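Local structure of putative kinase (Chloroflexus aurantiacus, 2RHM) at residues Ala71-Gln75 / Ser76-Leu80; Leu34-Asp37 / Ala38-Val42; Ile173-Asn176 / Ala177-Gln180. The protein is of unknown function but probably acts as a kinase, its P-loop nucleoside triphosphate hydrolase fold being consistent with binding a nucleotide and transferring phosphate. All blocks are in the same frame, centred on the assembly; numbering follows the deposited sequence.

Contact 1: Ala71-Gln75 / Ser76-Leu80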
ATOM      1  N   ALA B  71      -0.965  -8.372   0.275  1.00 22.73           N
ATOM      2  CA  ALA B  71      -0.963  -9.565  -0.552  1.00 22.42           C
ATOM      3  C   ALA B  71       0.119  -9.476  -1.606  1.00 21.76           C
ATOM      4  O   ALA B  71       0.828 -10.446  -1.868  1.00 21.20           O
ATOM      5  CB  ALA B  71      -2.308  -9.744  -1.201  1.00 24.68           C
ATOM      6  N   THR B  72       0.251  -8.320  -2.244  1.00 23.31           N
ATOM      7  CA  THR B  72       1.248  -8.239  -3.309  1.00 23.91           C
ATOM      8  C   THR B  72       2.683  -8.271  -2.753  1.00 22.39           C
ATOM      9  O   THR B  72       3.581  -8.781  -3.400  1.00 22.70           O
ATOM     10  CB  THR B  72       1.009  -7.047  -4.269  1.00 24.30           C
ATOM     11  OG1 THR B  72       1.846  -7.197  -5.428  1.00 22.83           O
ATOM     12  CG2 THR B  72       1.280  -5.700  -3.582  1.00 29.01           C
ATOM     13  N   ILE B  73       2.889  -7.736  -1.552  1.00 21.25           N
ATOM     14  CA  ILE B  73       4.215  -7.777  -0.909  1.00 22.28           C
ATOM     15  C   ILE B  73       4.558  -9.207  -0.508  1.00 23.19           C
ATOM     16  O   ILE B  73       5.662  -9.709  -0.784  1.00 20.95           O
ATOM     17  CB  ILE B  73       4.259  -6.839   0.320  1.00 22.63           C
ATOM     18  CG1 ILE B  73       4.086  -5.386  -0.126  1.00 21.54           C
ATOM     19  CG2 ILE B  73       5.562  -6.982   1.072  1.00 24.68           C
ATOM     20  CD1 ILE B  73       3.962  -4.428   0.982  1.00 21.98           C
ATOM     21  N   LEU B  74       3.607  -9.871   0.137  1.00 22.64           N
ATOM     22  CA  LEU B  74       3.803 -11.265   0.550  1.00 23.24           C
ATOM     23  C   LEU B  74       4.012 -12.204  -0.633  1.00 23.80           C
ATOM     24  O   LEU B  74       4.848 -13.129  -0.559  1.00 22.22           O
ATOM     25  CB  LEU B  74       2.628 -11.738   1.416  1.00 22.72           C
ATOM     26  CG  LEU B  74       2.533 -11.082   2.802  1.00 27.87           C
ATOM     27  CD1 LEU B  74       1.251 -11.468   3.498  1.00 25.07           C
ATOM     28  CD2 LEU B  74       3.724 -11.477   3.675  1.00 26.14           C
ATOM     29  N   GLN B  75       3.271 -11.968  -1.723  1.00 24.67           N
ATOM     30  CA  GLN B  75       3.401 -12.776  -2.939  1.00 25.35           C
ATOM     31  C   GLN B  75       4.802 -12.664  -3.573  1.00 24.97           C
ATOM     32  O   GLN B  75       5.249 -13.589  -4.240  1.00 27.17           O
ATOM     33  CB  GLN B  75       2.315 -12.402  -3.935  1.00 25.43           C
ATOM     34  CG  GLN B  75       0.937 -12.931  -3.537  1.00 26.44           C
ATOM     35  CD  GLN B  75      -0.234 -12.306  -4.312  1.00 29.86           C
ATOM     36  OE1 GLN B  75      -0.077 -11.316  -5.029  1.00 29.49           O
ATOM     37  NE2 GLN B  75      -1.410 -12.886  -4.152  1.00 32.53           N
ATOM     38  N   SER B  76       5.495 -11.545  -3.345  1.00 25.14           N
ATOM     39  CA  SER B  76       6.871 -11.355  -3.833  1.00 22.98           C
ATOM     40  C   SER B  76       7.917 -12.040  -2.932  1.00 22.73           C
ATOM     41  O   SER B  76       9.100 -12.097  -3.270  1.00 22.61           O
ATOM     42  CB  SER B  76       7.201  -9.860  -3.936  1.00 23.62           C
ATOM     43  OG  SER B  76       7.510  -9.319  -2.662  1.00 25.27           O
ATOM     44  N   GLY B  77       7.476 -12.544  -1.783  1.00 22.27           N
ATOM     45  CA  GLY B  77       8.341 -13.258  -0.838  1.00 23.78           C
ATOM     46  C   GLY B  77       8.951 -12.382   0.233  1.00 24.86           C
ATOM     47  O   GLY B  77       9.823 -12.829   0.979  1.00 25.08           O
ATOM     48  N   GLN B  78       8.457 -11.148   0.341  1.00 25.79           N
ATOM     49  CA  GLN B  78       8.979 -10.176   1.278  1.00 26.31           C
ATOM     50  C   GLN B  78       8.104 -10.187   2.515  1.00 25.14           C
ATOM     51  O   GLN B  78       6.872 -10.294   2.430  1.00 24.55           O
ATOM     52  CB  GLN B  78       9.016  -8.783   0.629  1.00 26.13           C
ATOM     53  CG  GLN B  78       9.289  -7.555   1.534  1.00 29.56           C
ATOM     54  CD  GLN B  78      10.655  -7.537   2.202  1.00 38.09           C
ATOM     55  OE1 GLN B  78      11.056  -8.487   2.881  1.00 42.28           O
ATOM     56  NE2 GLN B  78      11.371  -6.433   2.028  1.00 43.70           N
ATOM     57  N   SER B  79       8.761 -10.091   3.666  1.00 23.34           N
ATOM     58  CA  SER B  79       8.083  -9.995   4.939  1.00 23.91           C
ATOM     59  C   SER B  79       7.614  -8.550   5.161  1.00 23.60           C
ATOM     60  O   SER B  79       8.106  -7.606   4.525  1.00 22.91           O
ATOM     61  CB  SER B  79       9.011 -10.449   6.064  1.00 23.50           C
ATOM     62  OG  SER B  79       9.455 -11.785   5.861  1.00 23.71           O
ATOM     63  N   LEU B  80       6.662  -8.369   6.065  1.00 22.92           N
ATOM     64  CA  LEU B  80       6.124  -7.037   6.300  1.00 24.56           C
ATOM     65  C   LEU B  80       5.429  -6.932   7.642  1.00 22.94           C
ATOM     66  O   LEU B  80       5.113  -7.929   8.280  1.00 21.85           O
ATOM     67  CB  LEU B  80       5.168  -6.661   5.166  1.00 26.68           C
ATOM     68  CG  LEU B  80       3.809  -7.353   5.162  1.00 32.03           C
ATOM     69  CD1 LEU B  80       2.799  -6.421   5.680  1.00 37.93           C
ATOM     70  CD2 LEU B  80       3.389  -7.758   3.775  1.00 41.43           C
TER
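Ile73 and Leu74, in the last turn of helix 52-75, meet Ser76 to Leu80 in a local helix-ending contact, where the chain leaves the helix and enters strand 80-83. The carbonyl oxygen of Ile73 accepts three bonds from the segment 76-80. Ser76 reaches back to it with its hydroxyl, OG lying 2.7 Å from Ile73 O and approaching at a C=O...O angle of 135°, only a little tilted from the carbonyl plane. That reach depends on chi1 of 79°, which sets OG between the serine's own N and C. Two weak backbone bonds also end on Ile73 O, from Ser76 N at 3.2 Å and Gln78 N at 3.3 Å. A further bond runs from Gly77 N to Leu74 O, 3.0 Å long, the donor standing well above the carbonyl plane instead of on a lone pair. Together with the positive phi of Gly77 (93°), the two bonds that lead back into the final turn, Gly77 N to Leu74 O and Gln78 N to Ile73 O, make a Schellman motif, a common way of ending a helix. The apolar side chains of the last turn and of Leu80 close the reversal. Leu80 CD2 wedges between two helix side chains, 3.6 Å from Ile73 CG2 and 3.6 Å from Leu74 CG; the leucines meet at about a right angle. Gln78 runs alongside Ile73, its CG 3.8 Å from Ile73 CG2. Leu74 also rests on Leu98 of helix 88-101 and on Phe104, while Leu80 enters the sheet by backbone bonds with Ala6 and Ile8. The second subunit packs against this end of the helix: Ile73 meets Ile73 of that subunit, and Thr72 OG1 is hydrogen-bonded to Leu33 N of the same neighbour.

Contact 2: Leu34-Asp37 / Ala38-Val42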
ATOM      1  N   LEU B  34       2.761  -1.225   6.890  1.00 22.63           N
ATOM      2  CA  LEU B  34       1.429  -0.793   6.481  1.00 22.83           C
ATOM      3  C   LEU B  34       0.587  -0.530   7.713  1.00 22.42           C
ATOM      4  O   LEU B  34       0.366  -1.427   8.511  1.00 23.63           O
ATOM      5  CB  LEU B  34       0.793  -1.865   5.612  1.00 23.76           C
ATOM      6  CG  LEU B  34       1.655  -2.429   4.487  1.00 23.30           C
ATOM      7  CD1 LEU B  34       0.882  -3.560   3.839  1.00 25.81           C
ATOM      8  CD2 LEU B  34       2.016  -1.385   3.458  1.00 29.22           C
ATOM      9  N   SER B  35       0.144   0.707   7.896  1.00 21.01           N
ATOM     10  CA  SER B  35      -0.582   1.134   9.083  1.00 21.05           C
ATOM     11  C   SER B  35      -1.975   1.622   8.706  1.00 22.75           C
ATOM     12  O   SER B  35      -2.103   2.442   7.798  1.00 23.36           O
ATOM     13  CB  SER B  35       0.175   2.290   9.751  1.00 20.59           C
ATOM     14  OG  SER B  35      -0.678   3.081  10.597  1.00 24.63           O
ATOM     15  N   LYS B  36      -3.008   1.161   9.402  1.00 23.27           N
ATOM     16  CA  LYS B  36      -4.371   1.574   9.054  1.00 24.70           C
ATOM     17  C   LYS B  36      -4.504   3.089   9.139  1.00 24.70           C
ATOM     18  O   LYS B  36      -5.007   3.729   8.213  1.00 24.73           O
ATOM     19  CB  LYS B  36      -5.435   0.903   9.943  1.00 26.45           C
ATOM     20  CG  LYS B  36      -6.856   1.353   9.598  1.00 26.09           C
ATOM     21  CD  LYS B  36      -7.910   0.834  10.582  1.00 24.92           C
ATOM     22  CE  LYS B  36      -7.843   1.508  11.918  1.00 31.00           C
ATOM     23  NZ  LYS B  36      -9.038   1.188  12.769  1.00 34.30           N
ATOM     24  N   ASP B  37      -4.053   3.671  10.242  1.00 25.55           N
ATOM     25  CA  ASP B  37      -4.207   5.105  10.443  1.00 25.17           C
ATOM     26  C   ASP B  37      -3.401   5.926   9.433  1.00 24.29           C
ATOM     27  O   ASP B  37      -3.888   6.972   8.967  1.00 24.98           O
ATOM     28  CB  ASP B  37      -3.901   5.495  11.888  1.00 27.49           C
ATOM     29  CG  ASP B  37      -5.083   5.244  12.838  1.00 31.00           C
ATOM     30  OD1 ASP B  37      -6.203   4.894  12.407  1.00 29.69           O
ATOM     31  OD2 ASP B  37      -4.888   5.435  14.047  1.00 39.78           O
ATOM     32  N   ALA B  38      -2.221   5.452   9.049  1.00 25.22           N
ATOM     33  CA  ALA B  38      -1.438   6.157   8.013  1.00 26.31           C
ATOM     34  C   ALA B  38      -2.199   6.172   6.674  1.00 23.86           C
ATOM     35  O   ALA B  38      -2.239   7.191   5.988  1.00 24.90           O
ATOM     36  CB  ALA B  38      -0.048   5.535   7.851  1.00 27.49           C
ATOM     37  N   PHE B  39      -2.818   5.051   6.329  1.00 24.90           N
ATOM     38  CA  PHE B  39      -3.615   4.931   5.113  1.00 25.40           C
ATOM     39  C   PHE B  39      -4.840   5.869   5.183  1.00 25.82           C
ATOM     40  O   PHE B  39      -5.193   6.530   4.198  1.00 25.65           O
ATOM     41  CB  PHE B  39      -4.064   3.468   4.915  1.00 25.17           C
ATOM     42  CG  PHE B  39      -3.027   2.569   4.276  1.00 24.21           C
ATOM     43  CD1 PHE B  39      -1.668   2.702   4.533  1.00 26.09           C
ATOM     44  CD2 PHE B  39      -3.432   1.527   3.471  1.00 29.34           C
ATOM     45  CE1 PHE B  39      -0.747   1.850   3.930  1.00 28.06           C
ATOM     46  CE2 PHE B  39      -2.521   0.684   2.864  1.00 29.75           C
ATOM     47  CZ  PHE B  39      -1.184   0.839   3.099  1.00 28.66           C
ATOM     48  N   LYS B  40      -5.481   5.929   6.356  1.00 24.54           N
ATOM     49  CA  LYS B  40      -6.633   6.793   6.555  1.00 21.83           C
ATOM     50  C   LYS B  40      -6.238   8.238   6.315  1.00 22.63           C
ATOM     51  O   LYS B  40      -6.959   8.977   5.634  1.00 23.86           O
ATOM     52  CB  LYS B  40      -7.212   6.658   7.953  1.00 23.38           C
ATOM     53  CG  LYS B  40      -7.814   5.291   8.290  1.00 22.33           C
ATOM     54  CD  LYS B  40      -8.528   5.292   9.673  1.00 22.67           C
ATOM     55  CE  LYS B  40      -9.693   6.293   9.747  1.00 28.09           C
ATOM     56  NZ  LYS B  40     -10.368   6.232  11.098  1.00 27.99           N
ATOM     57  N   GLU B  41      -5.088   8.629   6.857  1.00 22.04           N
ATOM     58  CA  GLU B  41      -4.600  10.003   6.698  1.00 24.34           C
ATOM     59  C   GLU B  41      -4.304  10.384   5.242  1.00 25.11           C
ATOM     60  O   GLU B  41      -4.615  11.499   4.816  1.00 23.97           O
ATOM     61  CB  GLU B  41      -3.429  10.264   7.635  1.00 26.43           C
ATOM     62  CG  GLU B  41      -3.923  10.216   9.076  1.00 31.34           C
ATOM     63  CD  GLU B  41      -2.852  10.306  10.108  1.00 38.34           C
ATOM     64  OE1 GLU B  41      -1.793  10.907   9.830  1.00 41.63           O
ATOM     65  OE2 GLU B  41      -3.109   9.793  11.215  1.00 42.07           O
ATOM     66  N   VAL B  42      -3.751   9.451   4.473  1.00 24.24           N
ATOM     67  CA  VAL B  42      -3.547   9.683   3.046  1.00 23.71           C
ATOM     68  C   VAL B  42      -4.925   9.930   2.406  1.00 24.06           C
ATOM     69  O   VAL B  42      -5.093  10.854   1.621  1.00 22.81           O
ATOM     70  CB  VAL B  42      -2.837   8.496   2.360  1.00 25.43           C
ATOM     71  CG1 VAL B  42      -2.800   8.695   0.871  1.00 27.43           C
ATOM     72  CG2 VAL B  42      -1.416   8.330   2.908  1.00 23.65           C
TER
HETATM   73  O   HOH W   1     -11.343   3.251  11.741  1.00 23.50           O
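Ser35 meets Ala38 in an N-cap, the motif that starts helix 36-47 directly after edge strand 33-35 of the P-loop fold. Among the hydrogen bonds, the capping one runs from Ala38 N to Ser35 OG, 3.2 Å long and nearly straight at 166°. OG can take it because chi1 of 158° swings the hydroxyl away from the serine's own N, toward the helix start; Glu83 OE1 is bonded to the same hydroxyl. Backbone bonds then carry the first turns: Phe39 N to Ser35 O, Lys40 N to Lys36 O and Glu41 N to Asp37 O.

Apolar packing across the turn joins Leu34 and Phe39. Leu34 CD2 lies 3.9 Å from Phe39 CZ, approaching the ring at a slant, and across the subunit interface His68 of the second subunit meets the same ring with its plane almost perpendicular.

Charged groups make up the third set of contacts. Asp37 and Lys40 run side by side, with Asp37 OD1 3.6 Å from Lys40 CD but 4.6 Å from Lys40 NZ, too far for a salt bridge. The carboxylate instead pairs through OD2 with Arg131, a residue of the benzoic acid pocket, and the Asp37 side chain comes within about 4 Å of that ligand. Lys36 NZ is hydrogen-bonded to Asn85 OD1 and Lys40 NZ to Ser55 OG. Between the two ammonium groups sits one water, accepting from Lys36 NZ at 3.3 Å and from Lys40 NZ at 3.2 Å.

Contact 3: Ile173-Asn176 / Ala177-Gln180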
ATOM      1  N   ILE B 173      10.300   0.060  28.916  1.00 34.51           N
ATOM      2  CA  ILE B 173      10.295  -0.603  27.620  1.00 33.47           C
ATOM      3  C   ILE B 173      11.670  -0.534  26.969  1.00 32.55           C
ATOM      4  O   ILE B 173      12.227   0.557  26.784  1.00 33.05           O
ATOM      5  CB  ILE B 173       9.264   0.049  26.680  1.00 34.41           C
ATOM      6  CG1 ILE B 173       7.850  -0.060  27.265  1.00 37.42           C
ATOM      7  CG2 ILE B 173       9.341  -0.554  25.280  1.00 38.37           C
ATOM      8  CD1 ILE B 173       7.350  -1.488  27.473  1.00 44.99           C
ATOM      9  N   ASP B 174      12.224  -1.700  26.641  1.00 30.90           N
ATOM     10  CA  ASP B 174      13.473  -1.777  25.902  1.00 29.54           C
ATOM     11  C   ASP B 174      13.103  -2.151  24.476  1.00 29.20           C
ATOM     12  O   ASP B 174      12.784  -3.308  24.178  1.00 28.98           O
ATOM     13  CB  ASP B 174      14.414  -2.801  26.521  1.00 29.82           C
ATOM     14  CG  ASP B 174      15.769  -2.841  25.836  1.00 33.45           C
ATOM     15  OD1 ASP B 174      15.837  -2.820  24.582  1.00 31.45           O
ATOM     16  OD2 ASP B 174      16.780  -2.911  26.559  1.00 47.63           O
HETATM   17  N   MSE B 175      13.130  -1.162  23.591  1.00 28.13           N
HETATM   18  CA  MSE B 175      12.674  -1.380  22.226  1.00 28.08           C
HETATM   19  C   MSE B 175      13.561  -2.397  21.504  1.00 25.56           C
HETATM   20  O   MSE B 175      13.059  -3.230  20.773  1.00 23.76           O
HETATM   21  CB  MSE B 175      12.584  -0.040  21.473  1.00 29.88           C
HETATM   22  CG  MSE B 175      11.784  -0.090  20.188  1.00 33.33           C
HETATM   23 SE   MSE B 175       9.950  -0.684  20.518  0.75 36.91          SE
HETATM   24  CE  MSE B 175       9.382   0.852  21.465  1.00 37.36           C
ATOM     25  N   ASN B 176      14.871  -2.388  21.744  1.00 24.55           N
ATOM     26  CA  ASN B 176      15.714  -3.347  21.039  1.00 25.26           C
ATOM     27  C   ASN B 176      15.386  -4.762  21.462  1.00 25.49           C
ATOM     28  O   ASN B 176      15.502  -5.684  20.666  1.00 26.82           O
ATOM     29  CB  ASN B 176      17.224  -3.138  21.219  1.00 27.50           C
ATOM     30  CG  ASN B 176      18.031  -4.224  20.463  1.00 31.83           C
ATOM     31  OD1 ASN B 176      17.821  -4.424  19.254  1.00 39.61           O
ATOM     32  ND2 ASN B 176      18.874  -4.975  21.179  1.00 32.25           N
ATOM     33  N   ALA B 177      15.015  -4.947  22.728  1.00 26.02           N
ATOM     34  CA  ALA B 177      14.657  -6.280  23.197  1.00 25.52           C
ATOM     35  C   ALA B 177      13.455  -6.794  22.416  1.00 23.84           C
ATOM     36  O   ALA B 177      13.403  -7.967  22.021  1.00 22.42           O
ATOM     37  CB  ALA B 177      14.372  -6.264  24.707  1.00 25.80           C
ATOM     38  N   ILE B 178      12.496  -5.907  22.154  1.00 23.34           N
ATOM     39  CA  ILE B 178      11.300  -6.269  21.404  1.00 25.32           C
ATOM     40  C   ILE B 178      11.675  -6.589  19.956  1.00 24.49           C
ATOM     41  O   ILE B 178      11.266  -7.609  19.423  1.00 24.60           O
ATOM     42  CB  ILE B 178      10.236  -5.162  21.486  1.00 25.88           C
ATOM     43  CG1 ILE B 178       9.801  -4.967  22.953  1.00 27.58           C
ATOM     44  CG2 ILE B 178       9.050  -5.519  20.612  1.00 27.29           C
ATOM     45  CD1 ILE B 178       9.085  -3.656  23.217  1.00 30.64           C
ATOM     46  N   VAL B 179      12.515  -5.764  19.338  1.00 23.85           N
ATOM     47  CA  VAL B 179      13.006  -6.063  17.997  1.00 24.86           C
ATOM     48  C   VAL B 179      13.723  -7.417  17.968  1.00 26.31           C
ATOM     49  O   VAL B 179      13.474  -8.218  17.071  1.00 26.65           O
ATOM     50  CB  VAL B 179      13.953  -4.972  17.466  1.00 26.56           C
ATOM     51  CG1 VAL B 179      14.657  -5.441  16.181  1.00 29.44           C
ATOM     52  CG2 VAL B 179      13.189  -3.675  17.223  1.00 30.81           C
ATOM     53  N   GLN B 180      14.591  -7.677  18.951  1.00 23.72           N
ATOM     54  CA  GLN B 180      15.310  -8.969  19.015  1.00 24.19           C
ATOM     55  C   GLN B 180      14.380 -10.174  19.170  1.00 22.76           C
ATOM     56  O   GLN B 180      14.641 -11.237  18.594  1.00 21.74           O
ATOM     57  CB  GLN B 180      16.363  -8.984  20.129  1.00 25.95           C
ATOM     58  CG  GLN B 180      17.522  -8.044  19.877  1.00 32.51           C
ATOM     59  CD  GLN B 180      18.044  -8.158  18.468  1.00 39.08           C
ATOM     60  OE1 GLN B 180      18.334  -9.256  17.989  1.00 34.53           O
ATOM     61  NE2 GLN B 180      18.142  -7.021  17.779  1.00 45.26           N
TER
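Asp174 and Ala177 open helix 175-187 with a side-chain cap. Asp174 occupies the N-cap position, and its OD1 accepts from Ala177 N over 2.9 Å. Turning CG anti to the aspartate's own N (chi1 -176°) puts the carboxylate beside the first turn, where the amide of Ala177 meets OD1 from above the carboxylate plane. The same N-H also leans weakly on Asp174 O, so a donor that has no preceding helical turn to serve it is shared between two acceptors of one residue. Asp174 O takes a second weak bond, from Ile178 N at 3.3 Å. Beyond this the ordinary helical pattern is established, with Val179 N bonded to Met175 O and Gln180 N to Asn176 O.

Within the first turns, Asn176 and Gln180, four residues apart, add a side-chain bond of their own. Gln180 NE2 donates to Asn176 OD1 across 3.0 Å and almost straight, at 167°. The acceptor lies close to the plane of the glutamine amide, whereas the donor is somewhat tilted from the plane of the asparagine carbonyl, and the two amide planes stand 47° apart. A bend at chi2 of Gln180 brings its amide, and so NE2, round to Asn176 OD1. The remaining oxygen of the glutamine, OE1, accepts from Arg183 NH1.

Nonpolar atoms occupy the inner side of this turn. Ile178 CD1 is 3.7 Å from Ile173 CG2 and 4.1 Å from the selenium of Met175, a selenomethionine. Ile173 and Ile178 also lie on Val165 of edge strand 162-166, while Met175 and Val179 pack against helix 18-29, on Leu21 and Leu25 respectively, so the helix start rests on both elements.

Overall arrangement
From the N terminus, contact 2 comes first, where edge strand 33-35 gives way to helix 36-47. Contact 1 follows at the exit of the next helix, 52-75, leading into strand 80-83, which lies beside strand 33-35 in the sheet. Contact 3 belongs to the C-terminal helix, near the opposite edge strand, 162-166. The three succeed one another without nesting or crossing, and each joins adjoining segments, closing no long loop. Contacts 1 and 2 touch through Leu80 and Leu34, and both face the second subunit. Contact 3 stands apart, its centre about 24 Å from the centres of the others, and meets no other chain of the assembly.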